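Local coordinates for protein 2-dehydro-3-deoxy-d-gluconate/2-dehydro-3-deoxy-phosphogluconate aldolase (Picrophilus torridus, PDB 4UXD) that is an aldolase of the dihydrodipicolinate synthetase family, built as a parallel beta/alpha barrel and assembled from four copies of the chain, at residues D210-S215 / G223-T228; N229-I234 / I257-K262. All coordinates share one frame; numbering follows the deposited sequence.

Interaction 1: residues D210-S215 / G223-T228; sequences DLLFTS and GVCGTT
Leu212 meets Gly223 and Cys225 within a beta-alpha-beta crossover of the (beta/alpha)8 barrel, where helix 212-217 links strand 203-206 to strand 222-224. The contact is van der Waals packing. Leu212 reaches across with its two methyls: CD1 lies against the strand backbone, 3.7 Å from Gly223 N and 3.9 Å from Gly223 CA, while CD2 comes within 4.4 Å of Cys225 SG. With CG anti to the backbone N (chi1 -177°), the isobutyl group extends from the first turn of the helix toward the strand. Gly223 suits its place because, having no side chain, it leaves its backbone open to CD1, with the Cys225 sulfur also close by. Cysteine offers a compact, polarisable surface, and Ile234 and Leu237 of helix 233-240 add to the apolar surroundings of Leu212.

Hydrogen bonds inside each segment shape the two backbones. Ser215 N and Ser215 OG both donate to Leu211 O, the hydroxyl 2.8 Å away and well above the carbonyl plane; OG is also hydrogen-bonded to Gln206. Beyond the strand, Cys225 O likewise takes two bonds from one residue, Thr228 N at 3.1 Å and Thr228 OG1 at 2.8 Å, the hydroxyl approaching almost head-on with a C=O...OG1 angle of 166°.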
ATOM      1  N   ASP A 210     -15.460  13.291  12.163  1.00 24.81           N
ATOM      2  CA  ASP A 210     -15.970  14.054  11.029  1.00 28.81           C
ATOM      3  C   ASP A 210     -17.005  13.269  10.216  1.00 26.04           C
ATOM      4  O   ASP A 210     -17.743  13.848   9.421  1.00 27.63           O
ATOM      5  CB  ASP A 210     -14.823  14.530  10.131  1.00 32.67           C
ATOM      6  CG  ASP A 210     -13.805  13.458   9.847  1.00 30.76           C
ATOM      7  OD1 ASP A 210     -13.680  12.495  10.640  1.00 22.72           O
ATOM      8  OD2 ASP A 210     -13.109  13.606   8.815  1.00 42.10           O
ATOM      9  N   LEU A 211     -17.088  11.963  10.449  1.00 23.99           N
ATOM     10  CA  LEU A 211     -17.977  11.104   9.692  1.00 17.62           C
ATOM     11  C   LEU A 211     -19.285  10.788  10.429  1.00 27.43           C
ATOM     12  O   LEU A 211     -20.166  10.090   9.892  1.00 24.74           O
ATOM     13  CB  LEU A 211     -17.267   9.802   9.339  1.00 20.15           C
ATOM     14  CG  LEU A 211     -15.975   9.878   8.526  1.00 25.79           C
ATOM     15  CD1 LEU A 211     -15.674   8.486   7.988  1.00 30.52           C
ATOM     16  CD2 LEU A 211     -16.031  10.874   7.390  1.00 21.93           C
ATOM     17  N   LEU A 212     -19.422  11.316  11.639  1.00 26.00           N
ATOM     18  CA  LEU A 212     -20.575  11.014  12.485  1.00 32.37           C
ATOM     19  C   LEU A 212     -21.908  11.337  11.808  1.00 31.84           C
ATOM     20  O   LEU A 212     -22.843  10.539  11.856  1.00 24.99           O
ATOM     21  CB  LEU A 212     -20.475  11.779  13.811  1.00 31.69           C
ATOM     22  CG  LEU A 212     -21.582  11.498  14.833  1.00 43.71           C
ATOM     23  CD1 LEU A 212     -21.732   9.989  15.122  1.00 44.80           C
ATOM     24  CD2 LEU A 212     -21.302  12.252  16.126  1.00 43.88           C
ATOM     25  N   PHE A 213     -22.001  12.500  11.171  1.00 31.06           N
ATOM     26  CA  PHE A 213     -23.274  12.896  10.581  1.00 38.80           C
ATOM     27  C   PHE A 213     -23.676  11.937   9.455  1.00 35.84           C
ATOM     28  O   PHE A 213     -24.790  11.421   9.447  1.00 36.37           O
ATOM     29  CB  PHE A 213     -23.220  14.331  10.069  1.00 38.27           C
ATOM     30  CG  PHE A 213     -24.528  14.814   9.523  1.00 41.14           C
ATOM     31  CD1 PHE A 213     -25.542  15.221  10.377  1.00 43.90           C
ATOM     32  CD2 PHE A 213     -24.751  14.847   8.158  1.00 46.86           C
ATOM     33  CE1 PHE A 213     -26.757  15.660   9.874  1.00 46.70           C
ATOM     34  CE2 PHE A 213     -25.956  15.286   7.655  1.00 46.68           C
ATOM     35  CZ  PHE A 213     -26.964  15.690   8.513  1.00 43.66           C
ATOM     36  N   THR A 214     -22.764  11.680   8.522  1.00 31.75           N
ATOM     37  CA  THR A 214     -22.993  10.666   7.495  1.00 31.13           C
ATOM     38  C   THR A 214     -23.384   9.318   8.125  1.00 31.56           C
ATOM     39  O   THR A 214     -24.299   8.646   7.648  1.00 30.72           O
ATOM     40  CB  THR A 214     -21.734  10.486   6.597  1.00 28.13           C
ATOM     41  OG1 THR A 214     -21.465  11.706   5.895  1.00 16.01           O
ATOM     42  CG2 THR A 214     -21.909   9.341   5.578  1.00 32.96           C
ATOM     43  N   SER A 215     -22.707   8.938   9.208  1.00 30.40           N
ATOM     44  CA  SER A 215     -22.934   7.635   9.820  1.00 34.44           C
ATOM     45  C   SER A 215     -24.315   7.554  10.464  1.00 32.05           C
ATOM     46  O   SER A 215     -24.986   6.520  10.385  1.00 32.30           O
ATOM     47  CB  SER A 215     -21.858   7.327  10.861  1.00 32.82           C
ATOM     48  OG  SER A 215     -20.567   7.358  10.295  1.00 23.50           O
ATOM     49  N   GLY A 223     -21.337   7.469  17.832  1.00 29.10           N
ATOM     50  CA  GLY A 223     -19.919   7.601  17.566  1.00 28.91           C
ATOM     51  C   GLY A 223     -19.009   7.361  18.755  1.00 27.79           C
ATOM     52  O   GLY A 223     -19.400   7.543  19.905  1.00 29.53           O
ATOM     53  N   VAL A 224     -17.786   6.935  18.450  1.00 25.57           N
ATOM     54  CA  VAL A 224     -16.669   6.966  19.390  1.00 25.93           C
ATOM     55  C   VAL A 224     -15.714   8.052  18.918  1.00 28.89           C
ATOM     56  O   VAL A 224     -15.025   7.869  17.902  1.00 23.29           O
ATOM     57  CB  VAL A 224     -15.915   5.615  19.465  1.00 30.75           C
ATOM     58  CG1 VAL A 224     -14.910   5.623  20.619  1.00 24.79           C
ATOM     59  CG2 VAL A 224     -16.881   4.474  19.626  1.00 27.26           C
ATOM     60  N   CYS A 225     -15.674   9.169  19.649  1.00 19.08           N
ATOM     61  CA  CYS A 225     -15.089  10.397  19.131  1.00 17.96           C
ATOM     62  C   CYS A 225     -14.092  11.060  20.069  1.00 16.54           C
ATOM     63  O   CYS A 225     -14.476  11.665  21.056  1.00 19.22           O
ATOM     64  CB  CYS A 225     -16.215  11.376  18.808  1.00 20.58           C
ATOM     65  SG  CYS A 225     -17.464  10.703  17.699  1.00 25.05           S
ATOM     66  N   GLY A 226     -12.812  10.986  19.724  1.00 16.37           N
ATOM     67  CA  GLY A 226     -11.754  11.498  20.575  1.00 27.15           C
ATOM     68  C   GLY A 226     -11.824  12.986  20.905  1.00 31.98           C
ATOM     69  O   GLY A 226     -11.322  13.419  21.940  1.00 29.88           O
ATOM     70  N   THR A 227     -12.427  13.780  20.033  1.00 26.46           N
ATOM     71  CA  THR A 227     -12.514  15.208  20.283  1.00 30.32           C
ATOM     72  C   THR A 227     -13.366  15.541  21.516  1.00 32.38           C
ATOM     73  O   THR A 227     -13.314  16.667  22.012  1.00 34.37           O
ATOM     74  CB  THR A 227     -13.098  15.950  19.078  1.00 32.46           C
ATOM     75  OG1 THR A 227     -14.453  15.522  18.849  1.00 24.75           O
ATOM     76  CG2 THR A 227     -12.232  15.705  17.851  1.00 24.49           C
ATOM     77  N   THR A 228     -14.134  14.578  22.017  1.00 17.07           N
ATOM     78  CA  THR A 228     -14.940  14.816  23.210  1.00 30.89           C
ATOM     79  C   THR A 228     -14.070  14.966  24.469  1.00 32.26           C
ATOM     80  O   THR A 228     -14.565  15.354  25.515  1.00 19.57           O
ATOM     81  CB  THR A 228     -15.975  13.694  23.443  1.00 26.58           C
ATOM     82  OG1 THR A 228     -15.308  12.441  23.646  1.00 23.57           O
ATOM     83  CG2 THR A 228     -16.905  13.588  22.256  1.00 29.30           C
TER

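Interaction 2: residues N229-I234 / I257-K262; sequences NFSDGI and IPLMKK
One methyl of Leu259, CD2, makes both contacts between the two segments. It lies 4.1 Å from Ser231 CB and 4.3 Å from Phe230 CE1, approaching the phenyl ring at its edge and near its plane. Serine presents its methylene here, a small carbon surface that lets the leucine come close, and Phe230 offers the C-H rim of its ring. A fully extended first torsion (chi1 180°) carries the branched end of Leu259 out from helix 245-264 toward Ser231, whose CA is 9.3 Å from Leu259 CA.

The hydroxyl of Ser231 has a different task. It accepts a weak capping bond from Gly233 N, 3.3 Å from OG with an N-H...O angle of 160°, at the turn leading into helix 233-240. This helix follows the strand 222-224 of the (beta/alpha)8 barrel, and helix 245-264, to which Leu259 belongs, comes next in the chain, so the contact packs the approach to one helix against the side of its successor.

Further out, Phe230 stacks on Tyr275 and touches Phe276, both of helix 270-279, and it also meets Leu263 one turn beyond Leu259. Leu259 itself touches Tyr275, making a shared aromatic and aliphatic cluster. Just before the phenylalanine, Asn229 is tied by its side-chain amide: ND2 donates to Gly226 O and Pro31 O, and OD1 accepts from Ile33 N.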
ATOM      1  N   ASN A 229     -12.777  14.680  24.356  1.00 21.78           N
ATOM      2  CA  ASN A 229     -11.867  14.866  25.470  1.00 29.02           C
ATOM      3  C   ASN A 229     -11.710  16.345  25.861  1.00 35.94           C
ATOM      4  O   ASN A 229     -11.225  16.653  26.946  1.00 33.01           O
ATOM      5  CB  ASN A 229     -10.494  14.277  25.132  1.00 28.23           C
ATOM      6  CG  ASN A 229     -10.446  12.782  25.297  1.00 25.87           C
ATOM      7  OD1 ASN A 229     -10.269  12.278  26.405  1.00 20.58           O
ATOM      8  ND2 ASN A 229     -10.597  12.054  24.191  1.00 23.73           N
ATOM      9  N   PHE A 230     -12.112  17.252  24.975  1.00 34.62           N
ATOM     10  CA  PHE A 230     -11.915  18.679  25.198  1.00 30.04           C
ATOM     11  C   PHE A 230     -12.845  19.534  24.344  1.00 30.27           C
ATOM     12  O   PHE A 230     -12.654  20.736  24.219  1.00 35.18           O
ATOM     13  CB  PHE A 230     -10.463  19.048  24.915  1.00 39.84           C
ATOM     14  CG  PHE A 230      -9.883  18.319  23.749  1.00 34.77           C
ATOM     15  CD1 PHE A 230     -10.131  18.742  22.460  1.00 36.41           C
ATOM     16  CD2 PHE A 230      -9.116  17.183  23.942  1.00 34.00           C
ATOM     17  CE1 PHE A 230      -9.608  18.054  21.391  1.00 38.41           C
ATOM     18  CE2 PHE A 230      -8.591  16.495  22.880  1.00 29.54           C
ATOM     19  CZ  PHE A 230      -8.833  16.926  21.605  1.00 31.13           C
ATOM     20  N   SER A 231     -13.866  18.911  23.776  1.00 31.87           N
ATOM     21  CA  SER A 231     -14.834  19.622  22.959  1.00 31.03           C
ATOM     22  C   SER A 231     -16.202  18.956  23.039  1.00 38.39           C
ATOM     23  O   SER A 231     -16.313  17.732  22.952  1.00 37.04           O
ATOM     24  CB  SER A 231     -14.357  19.686  21.515  1.00 26.39           C
ATOM     25  OG  SER A 231     -15.282  20.383  20.716  1.00 24.50           O
ATOM     26  N   ASP A 232     -17.238  19.769  23.221  1.00 35.45           N
ATOM     27  CA  ASP A 232     -18.608  19.272  23.287  1.00 46.87           C
ATOM     28  C   ASP A 232     -19.266  19.192  21.895  1.00 44.98           C
ATOM     29  O   ASP A 232     -20.412  18.737  21.768  1.00 36.43           O
ATOM     30  CB  ASP A 232     -19.443  20.173  24.202  1.00 47.09           C
ATOM     31  CG  ASP A 232     -19.588  21.593  23.648  1.00 52.40           C
ATOM     32  OD1 ASP A 232     -18.723  22.019  22.848  1.00 49.78           O
ATOM     33  OD2 ASP A 232     -20.563  22.283  24.010  1.00 41.88           O
ATOM     34  N   GLY A 233     -18.544  19.648  20.872  1.00 36.70           N
ATOM     35  CA  GLY A 233     -19.051  19.696  19.504  1.00 37.84           C
ATOM     36  C   GLY A 233     -19.772  18.439  19.050  1.00 36.01           C
ATOM     37  O   GLY A 233     -20.923  18.493  18.623  1.00 35.79           O
ATOM     38  N   ILE A 234     -19.101  17.300  19.158  1.00 37.95           N
ATOM     39  CA  ILE A 234     -19.704  16.028  18.795  1.00 34.56           C
ATOM     40  C   ILE A 234     -20.990  15.744  19.559  1.00 30.86           C
ATOM     41  O   ILE A 234     -21.910  15.154  19.000  1.00 33.95           O
ATOM     42  CB  ILE A 234     -18.719  14.861  19.021  1.00 37.34           C
ATOM     43  CG1 ILE A 234     -17.743  14.770  17.849  1.00 30.58           C
ATOM     44  CG2 ILE A 234     -19.449  13.512  19.202  1.00 25.58           C
ATOM     45  CD1 ILE A 234     -18.379  14.364  16.530  1.00 39.00           C
ATOM     46  N   ILE A 257     -15.259  19.092  12.039  1.00 36.88           N
ATOM     47  CA  ILE A 257     -14.398  18.816  10.887  1.00 39.70           C
ATOM     48  C   ILE A 257     -13.188  19.738  10.847  1.00 36.96           C
ATOM     49  O   ILE A 257     -12.092  19.291  10.521  1.00 32.61           O
ATOM     50  CB  ILE A 257     -15.195  18.925   9.549  1.00 45.51           C
ATOM     51  CG1 ILE A 257     -16.022  17.661   9.344  1.00 37.10           C
ATOM     52  CG2 ILE A 257     -14.265  19.123   8.333  1.00 38.46           C
ATOM     53  CD1 ILE A 257     -17.114  17.805   8.337  1.00 46.14           C
ATOM     54  N   PRO A 258     -13.379  21.031  11.160  1.00 40.43           N
ATOM     55  CA  PRO A 258     -12.204  21.905  11.168  1.00 40.21           C
ATOM     56  C   PRO A 258     -11.277  21.597  12.330  1.00 28.90           C
ATOM     57  O   PRO A 258     -10.058  21.721  12.183  1.00 25.80           O
ATOM     58  CB  PRO A 258     -12.814  23.304  11.278  1.00 40.77           C
ATOM     59  CG  PRO A 258     -14.168  23.143  10.697  1.00 40.59           C
ATOM     60  CD  PRO A 258     -14.621  21.814  11.197  1.00 35.08           C
ATOM     61  N   LEU A 259     -11.847  21.172  13.454  1.00 30.63           N
ATOM     62  CA  LEU A 259     -11.041  20.707  14.588  1.00 33.28           C
ATOM     63  C   LEU A 259     -10.281  19.418  14.270  1.00 33.25           C
ATOM     64  O   LEU A 259      -9.099  19.279  14.627  1.00 26.35           O
ATOM     65  CB  LEU A 259     -11.914  20.475  15.819  1.00 24.04           C
ATOM     66  CG  LEU A 259     -11.114  19.986  17.025  1.00 28.25           C
ATOM     67  CD1 LEU A 259     -10.144  21.065  17.496  1.00 23.83           C
ATOM     68  CD2 LEU A 259     -12.038  19.543  18.130  1.00 18.08           C
ATOM     69  N   MET A 260     -10.975  18.476  13.626  1.00 36.05           N
ATOM     70  CA  MET A 260     -10.365  17.220  13.192  1.00 35.18           C
ATOM     71  C   MET A 260      -9.205  17.452  12.219  1.00 29.82           C
ATOM     72  O   MET A 260      -8.272  16.653  12.164  1.00 27.83           O
ATOM     73  CB  MET A 260     -11.406  16.304  12.536  1.00 31.30           C
ATOM     74  CG  MET A 260     -12.268  15.485  13.510  1.00 26.92           C
ATOM     75  SD  MET A 260     -11.279  14.475  14.646  1.00 26.54           S
ATOM     76  CE  MET A 260     -10.633  13.178  13.605  1.00 28.39           C
ATOM     77  N   LYS A 261      -9.261  18.541  11.457  1.00 30.96           N
ATOM     78  CA  LYS A 261      -8.198  18.850  10.512  1.00 25.35           C
ATOM     79  C   LYS A 261      -6.975  19.360  11.249  1.00 40.72           C
ATOM     80  O   LYS A 261      -5.851  18.950  10.949  1.00 37.18           O
ATOM     81  CB  LYS A 261      -8.644  19.890   9.493  1.00 30.75           C
ATOM     82  CG  LYS A 261      -7.571  20.212   8.446  1.00 51.75           C
ATOM     83  CD  LYS A 261      -8.039  21.301   7.484  1.00 61.73           C
ATOM     84  CE  LYS A 261      -6.937  21.719   6.520  1.00 59.00           C
ATOM     85  NZ  LYS A 261      -7.205  23.047   5.899  1.00 40.35           N
ATOM     86  N   LYS A 262      -7.206  20.276  12.192  1.00 42.96           N
ATOM     87  CA  LYS A 262      -6.150  20.781  13.063  1.00 32.25           C
ATOM     88  C   LYS A 262      -5.434  19.607  13.729  1.00 35.65           C
ATOM     89  O   LYS A 262      -4.220  19.478  13.618  1.00 38.58           O
ATOM     90  CB  LYS A 262      -6.717  21.730  14.129  1.00 38.57           C
ATOM     91  CG  LYS A 262      -7.132  23.102  13.630  1.00 54.36           C
ATOM     92  CD  LYS A 262      -5.943  24.066  13.556  1.00 78.57           C
ATOM     93  CE  LYS A 262      -6.366  25.487  13.181  1.00 78.34           C
ATOM     94  NZ  LYS A 262      -5.221  26.448  13.202  1.00 84.71           N
TER

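How the interactions relate
Interaction 1 is the deeper of the two, its touching residues all buried and its centre about 11 Å from the chain's centre, whereas interaction 2 is centred about 15 Å out and only partly buried. Both are packing contacts made by a leucine, but the first sets a helix against a barrel strand and the second packs the loop leading into helix 233-240 against helix 245-264. Residues 223-228 run directly into 229-234. Side chains join them: Thr227 CG2 packs 3.6 Å from Met260 SD, Leu212 CD2 lies 3.6 Å from Ile234 CD1, and Asp210 touches Ile257. Asp210 also forms a salt bridge with Arg189 of the second subunit; no other chain touches the segments of interaction 2.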